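Local coordinates for protein ubiquitin-like-specific protease 2 (Saccharomyces cerevisiae, PDB 5LNB) that removes SUMO from conjugated proteins as a cysteine protease of the C48 family, represented here by its catalytic domain, at residues P207-N211 with M212-G216; D47-N50 with D51-D55; D176-K179 with E180-S184. One frame throughout, in Å; residues are numbered along the deposited sequence.

Contact 1. Residues P207-N211 with M212-G216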
loop_
_atom_site.group_PDB
_atom_site.type_symbol
_atom_site.label_atom_id
_atom_site.label_comp_id
_atom_site.label_asym_id
_atom_site.label_seq_id
_atom_site.Cartn_x
_atom_site.Cartn_y
_atom_site.Cartn_z
ATOM N N PRO A 207 -7.272 12.452 -4.754
ATOM C CA PRO A 207 -8.699 12.722 -4.961
ATOM C C PRO A 207 -9.476 12.421 -3.689
ATOM O O PRO A 207 -9.185 11.466 -2.968
ATOM C CB PRO A 207 -9.089 11.778 -6.105
ATOM C CG PRO A 207 -7.780 11.447 -6.789
ATOM C CD PRO A 207 -6.765 11.427 -5.681
ATOM N N GLN A 208 -10.436 13.274 -3.385
ATOM C CA GLN A 208 -11.238 13.144 -2.183
ATOM C C GLN A 208 -12.663 12.768 -2.555
ATOM O O GLN A 208 -13.243 13.323 -3.495
ATOM C CB GLN A 208 -11.221 14.441 -1.369
ATOM C CG GLN A 208 -9.809 14.799 -0.916
ATOM C CD GLN A 208 -9.777 15.942 0.057
ATOM O OE1 GLN A 208 -9.243 15.813 1.162
ATOM N NE2 GLN A 208 -10.345 17.079 -0.341
ATOM N N GLN A 209 -13.208 11.819 -1.814
ATOM C CA GLN A 209 -14.568 11.339 -1.983
ATOM C C GLN A 209 -14.996 10.793 -0.628
ATOM O O GLN A 209 -14.296 9.946 -0.063
ATOM C CB GLN A 209 -14.633 10.276 -3.087
ATOM C CG GLN A 209 -15.959 10.208 -3.850
ATOM C CD GLN A 209 -17.047 9.525 -3.051
ATOM O OE1 GLN A 209 -16.762 8.678 -2.201
ATOM N NE2 GLN A 209 -18.304 9.896 -3.311
ATOM N N PRO A 210 -16.122 11.239 -0.078
ATOM C CA PRO A 210 -16.426 10.982 1.337
ATOM C C PRO A 210 -16.964 9.592 1.666
ATOM O O PRO A 210 -17.329 9.371 2.825
ATOM C CB PRO A 210 -17.474 12.060 1.656
ATOM C CG PRO A 210 -18.139 12.340 0.363
ATOM C CD PRO A 210 -17.108 12.132 -0.713
ATOM N N ASN A 211 -17.016 8.631 0.738
ATOM C CA ASN A 211 -17.471 7.272 1.065
ATOM C C ASN A 211 -16.364 6.533 1.801
ATOM O O ASN A 211 -15.375 6.129 1.184
ATOM C CB ASN A 211 -17.827 6.475 -0.186
ATOM C CG ASN A 211 -18.927 7.103 -1.008
ATOM O OD1 ASN A 211 -19.641 8.000 -0.559
ATOM N ND2 ASN A 211 -19.063 6.630 -2.237
ATOM N N MET A 212 -16.533 6.298 3.101
ATOM C CA MET A 212 -15.477 5.594 3.823
ATOM C C MET A 212 -15.260 4.191 3.259
ATOM O O MET A 212 -14.118 3.728 3.149
ATOM C CB MET A 212 -15.784 5.528 5.320
ATOM C CG MET A 212 -14.605 4.961 6.125
ATOM S SD MET A 212 -14.698 5.329 7.882
ATOM C CE MET A 212 -16.048 4.268 8.376
ATOM N N SER A 213 -16.343 3.512 2.864
ATOM C CA SER A 213 -16.230 2.145 2.365
ATOM C C SER A 213 -15.538 2.060 1.006
ATOM O O SER A 213 -15.119 0.965 0.621
ATOM C CB SER A 213 -17.614 1.494 2.304
ATOM O OG SER A 213 -18.454 2.106 1.339
ATOM N N ASP A 214 -15.395 3.178 0.279
ATOM C CA ASP A 214 -14.549 3.221 -0.914
ATOM C C ASP A 214 -13.068 3.478 -0.608
ATOM O O ASP A 214 -12.245 3.408 -1.530
ATOM C CB ASP A 214 -15.014 4.307 -1.895
ATOM C CG ASP A 214 -16.275 3.924 -2.684
ATOM O OD1 ASP A 214 -16.596 2.717 -2.809
ATOM O OD2 ASP A 214 -16.942 4.856 -3.190
ATOM N N CYS A 215 -12.706 3.793 0.640
ATOM C CA CYS A 215 -11.317 4.152 0.942
ATOM C C CYS A 215 -10.325 3.078 0.500
ATOM O O CYS A 215 -9.231 3.397 0.016
ATOM C CB CYS A 215 -11.157 4.416 2.435
ATOM S SG CYS A 215 -11.884 5.958 2.934
ATOM N N GLY A 216 -10.676 1.803 0.666
ATOM C CA GLY A 216 -9.754 0.749 0.268
ATOM C C GLY A 216 -9.435 0.774 -1.216
ATOM O O GLY A 216 -8.309 0.461 -1.615
HETATM O O HOH W 1 -15.250 6.921 -4.179
#
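With CG set opposite the carbonyl carbon in both Asn211 (chi1 -60°) and Asp214 (chi1 -76°), the two short side chains run side by side and point the same way. That side-by-side placement lets the amide ND2 of Asn211 give a nearly straight hydrogen bond of 2.9 Å to OD2 of Asp214. The acceptor lies almost in the plane of the Asn211 amide, whereas the donor approaches from above the carboxylate, the two flat groups being turned 54° apart. The backbone adds a second link, Asp214 N to Asn211 O at 3.1 Å. Asparagine suits the place because its short side-chain amide offers an N-H to the carboxylate, while the backbone oxygen, common to all residues, takes Asp214 N. The other carboxylate oxygen, OD1, is salt-bridged to Arg265, so both oxygens of the Asp214 carboxylate are held.

The turn runs on into helix 215-228, and Cys215 N bonds to Met212 O at 2.9 Å. Cys215, in an Asp-Cys-Gly sequence, probably supplies the nucleophile, as in other C48 proteases; consistent with this, its side chain touches His122.

Gln209 joins the turn from the preceding loop. A bend in its chain folds OE1 back onto Asn211, whose backbone N donates to it at 3.0 Å from above the amide plane. A long, flexible amide is well fitted to reach over the intervening Pro210, which itself has no backbone N-H to be satisfied. A water donates to Asp214 OD2 at 2.8 Å and, more weakly, to Gln209 OE1, bridging two acceptors that could not bond to each other directly. OD2 thus takes both the Asn211 amide and the water. Ser213 turns its hydroxyl to the carbonyl oxygen of Lys46.

Contact 2. Residues D47-N50 with D51-D55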
loop_
_atom_site.group_PDB
_atom_site.type_symbol
_atom_site.label_atom_id
_atom_site.label_comp_id
_atom_site.label_asym_id
_atom_site.label_seq_id
_atom_site.Cartn_x
_atom_site.Cartn_y
_atom_site.Cartn_z
ATOM N N ASP A 47 -18.897 -2.258 -1.008
ATOM C CA ASP A 47 -18.544 -2.971 0.209
ATOM C C ASP A 47 -17.159 -2.564 0.689
ATOM O O ASP A 47 -16.292 -2.172 -0.099
ATOM C CB ASP A 47 -18.587 -4.481 -0.019
ATOM C CG ASP A 47 -20.006 -5.026 -0.091
ATOM O OD1 ASP A 47 -20.969 -4.234 -0.074
ATOM O OD2 ASP A 47 -20.150 -6.260 -0.156
ATOM N N TRP A 48 -16.963 -2.647 2.004
ATOM C CA TRP A 48 -15.638 -2.468 2.584
ATOM C C TRP A 48 -14.643 -3.415 1.922
ATOM O O TRP A 48 -14.933 -4.592 1.717
ATOM C CB TRP A 48 -15.683 -2.707 4.098
ATOM C CG TRP A 48 -14.326 -2.614 4.742
ATOM C CD1 TRP A 48 -13.564 -1.488 4.908
ATOM C CD2 TRP A 48 -13.562 -3.695 5.289
ATOM N NE1 TRP A 48 -12.382 -1.802 5.535
ATOM C CE2 TRP A 48 -12.354 -3.152 5.775
ATOM C CE3 TRP A 48 -13.785 -5.071 5.421
ATOM C CZ2 TRP A 48 -11.374 -3.935 6.372
ATOM C CZ3 TRP A 48 -12.811 -5.843 6.019
ATOM C CH2 TRP A 48 -11.622 -5.276 6.486
ATOM N N VAL A 49 -13.482 -2.888 1.556
ATOM C CA VAL A 49 -12.449 -3.687 0.906
ATOM C C VAL A 49 -11.651 -4.413 1.986
ATOM O O VAL A 49 -11.034 -3.774 2.842
ATOM C CB VAL A 49 -11.538 -2.804 0.041
ATOM C CG1 VAL A 49 -10.403 -3.617 -0.516
ATOM C CG2 VAL A 49 -12.331 -2.166 -1.092
ATOM N N ASN A 50 -11.657 -5.747 1.949
ATOM C CA ASN A 50 -10.983 -6.497 3.011
ATOM C C ASN A 50 -9.465 -6.548 2.789
ATOM O O ASN A 50 -8.941 -6.135 1.751
ATOM C CB ASN A 50 -11.556 -7.914 3.126
ATOM C CG ASN A 50 -11.444 -8.701 1.832
ATOM O OD1 ASN A 50 -10.350 -8.904 1.301
ATOM N ND2 ASN A 50 -12.581 -9.142 1.314
ATOM N N ASP A 51 -8.755 -7.057 3.806
ATOM C CA ASP A 51 -7.291 -7.084 3.782
ATOM C C ASP A 51 -6.757 -7.917 2.624
ATOM O O ASP A 51 -5.706 -7.597 2.055
ATOM C CB ASP A 51 -6.753 -7.643 5.096
ATOM C CG ASP A 51 -7.262 -6.891 6.300
ATOM O OD1 ASP A 51 -7.128 -5.651 6.326
ATOM O OD2 ASP A 51 -7.799 -7.537 7.224
ATOM N N SER A 52 -7.442 -9.019 2.294
ATOM C CA SER A 52 -6.957 -9.901 1.239
ATOM C C SER A 52 -6.888 -9.169 -0.088
ATOM O O SER A 52 -5.878 -9.234 -0.801
ATOM C CB SER A 52 -7.860 -11.128 1.118
ATOM O OG SER A 52 -7.874 -11.846 2.332
ATOM N N ILE A 53 -7.969 -8.479 -0.440
ATOM C CA ILE A 53 -8.016 -7.757 -1.702
ATOM C C ILE A 53 -6.975 -6.648 -1.711
ATOM O O ILE A 53 -6.221 -6.485 -2.674
ATOM C CB ILE A 53 -9.429 -7.198 -1.943
ATOM C CG1 ILE A 53 -10.436 -8.337 -2.169
ATOM C CG2 ILE A 53 -9.403 -6.246 -3.108
ATOM C CD1 ILE A 53 -10.100 -9.236 -3.345
ATOM N N LEU A 54 -6.918 -5.872 -0.637
ATOM C CA LEU A 54 -6.010 -4.734 -0.624
ATOM C C LEU A 54 -4.553 -5.184 -0.637
ATOM O O LEU A 54 -3.744 -4.648 -1.403
ATOM C CB LEU A 54 -6.298 -3.843 0.579
ATOM C CG LEU A 54 -5.528 -2.530 0.465
ATOM C CD1 LEU A 54 -6.441 -1.404 0.823
ATOM C CD2 LEU A 54 -4.281 -2.565 1.363
ATOM N N ASP A 55 -4.193 -6.167 0.200
ATOM C CA ASP A 55 -2.793 -6.605 0.211
ATOM C C ASP A 55 -2.414 -7.270 -1.110
ATOM O O ASP A 55 -1.286 -7.109 -1.584
ATOM C CB ASP A 55 -2.506 -7.529 1.405
ATOM C CG ASP A 55 -2.539 -6.785 2.748
ATOM O OD1 ASP A 55 -2.116 -5.624 2.792
ATOM O OD2 ASP A 55 -3.003 -7.345 3.760
#
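Trp48 reaches forward beside the helix start, its CH2 coming obliquely to 4.3 Å from Asp51 N. Its CG lies opposite the backbone N (chi1 177°), which carries the indole forward along the chain, so that Asn50 CA sits 3.6 Å above the plane of the Trp48 ring, near the rim. Val49 follows with a branched apolar side chain suited to a buried place: CG1 meets CG2 of Ile53 at 3.8 Å, the two side chains crossing at about a right angle. Asn50 is the N-cap of helix 51-67. Its CG stands between backbone N and carbonyl carbon (chi1 58°), turning OD1 over the first turn to accept a nearly straight hydrogen bond of 3.0 Å from Ile53 N. A short amide fits here, replacing the carbonyl that a preceding turn would have offered. The main-chain oxygen of Asn50 starts the regular i to i+4 helix bonding by taking Leu54 N at 3.1 Å. Around this cap, Val49 and Leu54 pack on helix 215-228, Asp51 and Leu54 touch Trp123 of strand 122-129, and Asp51 and Asp55 meet Phe82 of helix 82-87.

Contact 3. Residues D176-K179 with E180-S184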
loop_
_atom_site.group_PDB
_atom_site.type_symbol
_atom_site.label_atom_id
_atom_site.label_comp_id
_atom_site.label_asym_id
_atom_site.label_seq_id
_atom_site.Cartn_x
_atom_site.Cartn_y
_atom_site.Cartn_z
ATOM N N ASP A 176 2.101 8.867 14.445
ATOM C CA ASP A 176 3.101 8.945 15.502
ATOM C C ASP A 176 3.672 7.579 15.868
ATOM O O ASP A 176 4.886 7.493 16.091
ATOM C CB ASP A 176 2.515 9.650 16.734
ATOM C CG ASP A 176 3.497 9.710 17.900
ATOM O OD1 ASP A 176 3.436 8.824 18.788
ATOM O OD2 ASP A 176 4.356 10.625 17.910
ATOM N N PRO A 177 2.882 6.506 15.960
ATOM C CA PRO A 177 3.490 5.189 16.210
ATOM C C PRO A 177 4.502 4.796 15.154
ATOM O O PRO A 177 5.440 4.049 15.451
ATOM C CB PRO A 177 2.283 4.241 16.212
ATOM C CG PRO A 177 1.133 5.103 16.598
ATOM C CD PRO A 177 1.412 6.458 16.010
ATOM N N ILE A 178 4.348 5.270 13.920
ATOM C CA ILE A 178 5.319 4.910 12.896
ATOM C C ILE A 178 6.611 5.680 13.105
ATOM O O ILE A 178 7.705 5.150 12.877
ATOM C CB ILE A 178 4.739 5.127 11.486
ATOM C CG1 ILE A 178 3.474 4.282 11.302
ATOM C CG2 ILE A 178 5.787 4.774 10.428
ATOM C CD1 ILE A 178 2.812 4.443 9.952
ATOM N N LYS A 179 6.515 6.936 13.550
ATOM C CA LYS A 179 7.716 7.672 13.931
ATOM C C LYS A 179 8.500 6.916 14.998
ATOM O O LYS A 179 9.719 6.748 14.888
ATOM C CB LYS A 179 7.350 9.064 14.430
ATOM C CG LYS A 179 6.646 9.939 13.427
ATOM C CD LYS A 179 6.784 11.399 13.820
ATOM C CE LYS A 179 5.998 12.313 12.891
ATOM N NZ LYS A 179 6.092 13.747 13.367
ATOM N N GLU A 180 7.815 6.451 16.045
ATOM C CA GLU A 180 8.518 5.769 17.129
ATOM C C GLU A 180 9.089 4.438 16.660
ATOM O O GLU A 180 10.197 4.051 17.057
ATOM C CB GLU A 180 7.579 5.578 18.321
ATOM C CG GLU A 180 7.075 6.901 18.928
ATOM C CD GLU A 180 8.172 7.718 19.637
ATOM O OE1 GLU A 180 9.164 7.127 20.129
ATOM O OE2 GLU A 180 8.035 8.960 19.708
ATOM N N PHE A 181 8.351 3.730 15.802
ATOM C CA PHE A 181 8.869 2.510 15.196
ATOM C C PHE A 181 10.195 2.771 14.492
ATOM O O PHE A 181 11.165 2.026 14.669
ATOM C CB PHE A 181 7.852 1.944 14.206
ATOM C CG PHE A 181 8.428 0.902 13.302
ATOM C CD1 PHE A 181 8.620 -0.398 13.759
ATOM C CD2 PHE A 181 8.820 1.225 12.011
ATOM C CE1 PHE A 181 9.163 -1.362 12.936
ATOM C CE2 PHE A 181 9.364 0.265 11.179
ATOM C CZ PHE A 181 9.542 -1.036 11.642
ATOM N N LEU A 182 10.254 3.834 13.684
ATOM C CA LEU A 182 11.468 4.118 12.925
ATOM C C LEU A 182 12.632 4.424 13.848
ATOM O O LEU A 182 13.775 4.051 13.565
ATOM C CB LEU A 182 11.239 5.287 11.972
ATOM C CG LEU A 182 10.273 5.000 10.835
ATOM C CD1 LEU A 182 9.967 6.286 10.062
ATOM C CD2 LEU A 182 10.860 3.884 9.932
ATOM N N ILE A 183 12.363 5.119 14.949
ATOM C CA ILE A 183 13.423 5.474 15.880
ATOM C C ILE A 183 13.983 4.222 16.537
ATOM O O ILE A 183 15.202 4.041 16.631
ATOM C CB ILE A 183 12.899 6.478 16.919
ATOM C CG1 ILE A 183 12.606 7.817 16.243
ATOM C CG2 ILE A 183 13.902 6.656 18.045
ATOM C CD1 ILE A 183 12.000 8.849 17.175
ATOM N N SER A 184 13.095 3.338 16.995
ATOM C CA SER A 184 13.529 2.091 17.612
ATOM C C SER A 184 14.214 1.196 16.593
ATOM O O SER A 184 15.264 0.602 16.875
ATOM C CB SER A 184 12.334 1.377 18.236
ATOM O OG SER A 184 11.742 2.184 19.237
#
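Four backbone hydrogen bonds of the i to i+4 kind tie 176-179 to 180-184, each residue from Asp176 to Lys179 accepting from the one four places on; the shortest runs from Phe181 N to Pro177 O at 2.9 Å. Pro177 has no N-H to give to the turn before it, and the helix is kinked there, yet its carbonyl still accepts normally from the turn ahead.

Side chains one turn apart then sort by character. On the polar flank Asp176 and Glu180 run alongside each other and point the same way, their carboxylate planes 46° apart. Asp176 OD1 comes to 4.1 Å from the CG methylene of Glu180, while Asp176 OD2 and Glu180 OE2 stand 4.4 Å apart. The bend of Glu180 at chi2 (-69°) curls its acid round instead of letting it run straight outward. Lys196 NZ forms salt bridges with both acids and probably offsets the repulsion between them. On the apolar side Ile178 CG2 and Leu182 CD1 make a loose contact at 4.5 Å. The CG of Leu182 also lies 3.3 Å from Ile178 O, beside the carbonyl that its own backbone N uses.

The ring of Phe181 leads away from the 176-179 turn, its CG opposite the backbone N (chi1 166°), and Ile178 O lies at the ring's edge, near its plane. Further out, this ring meets Phe83 edge-to-face and packs on Val98 of helix 94-98 and Leu87 of helix 82-87, a buried setting that suits a large aromatic. Ile178 and Leu182 both press on Ile128 of strand 122-129. Helix 172-190 thereby lies against the central sheet as the connecting helix of a beta-alpha-beta crossover, leading from strand 159-164 to the parallel neighbouring strand 199-203.

Contacts 1 and 2 are neighbours, their centres about 13 Å apart, and they meet directly: Gly216 O lies 3.6 Å from Leu54 CD1, and Gly216 CA 4.0 Å from Val49 CB. Arg265 joins them too, pairing with Asp214 in contact 1 and with the carbonyl of Asp47 in contact 2. The probable catalytic region sits here, with Cys215 in contact 1 against His122, while in contact 2 the side chain of Trp48 lies about 4 Å from a bound acetate, probably a crystallisation component. Contact 3 is remote, its centre about 27 Å from that of contact 1 and about 26 Å from that of contact 2. Strand 122-129 connects the regions: Trp123 serves contacts 1 and 2, Ile128 contact 3.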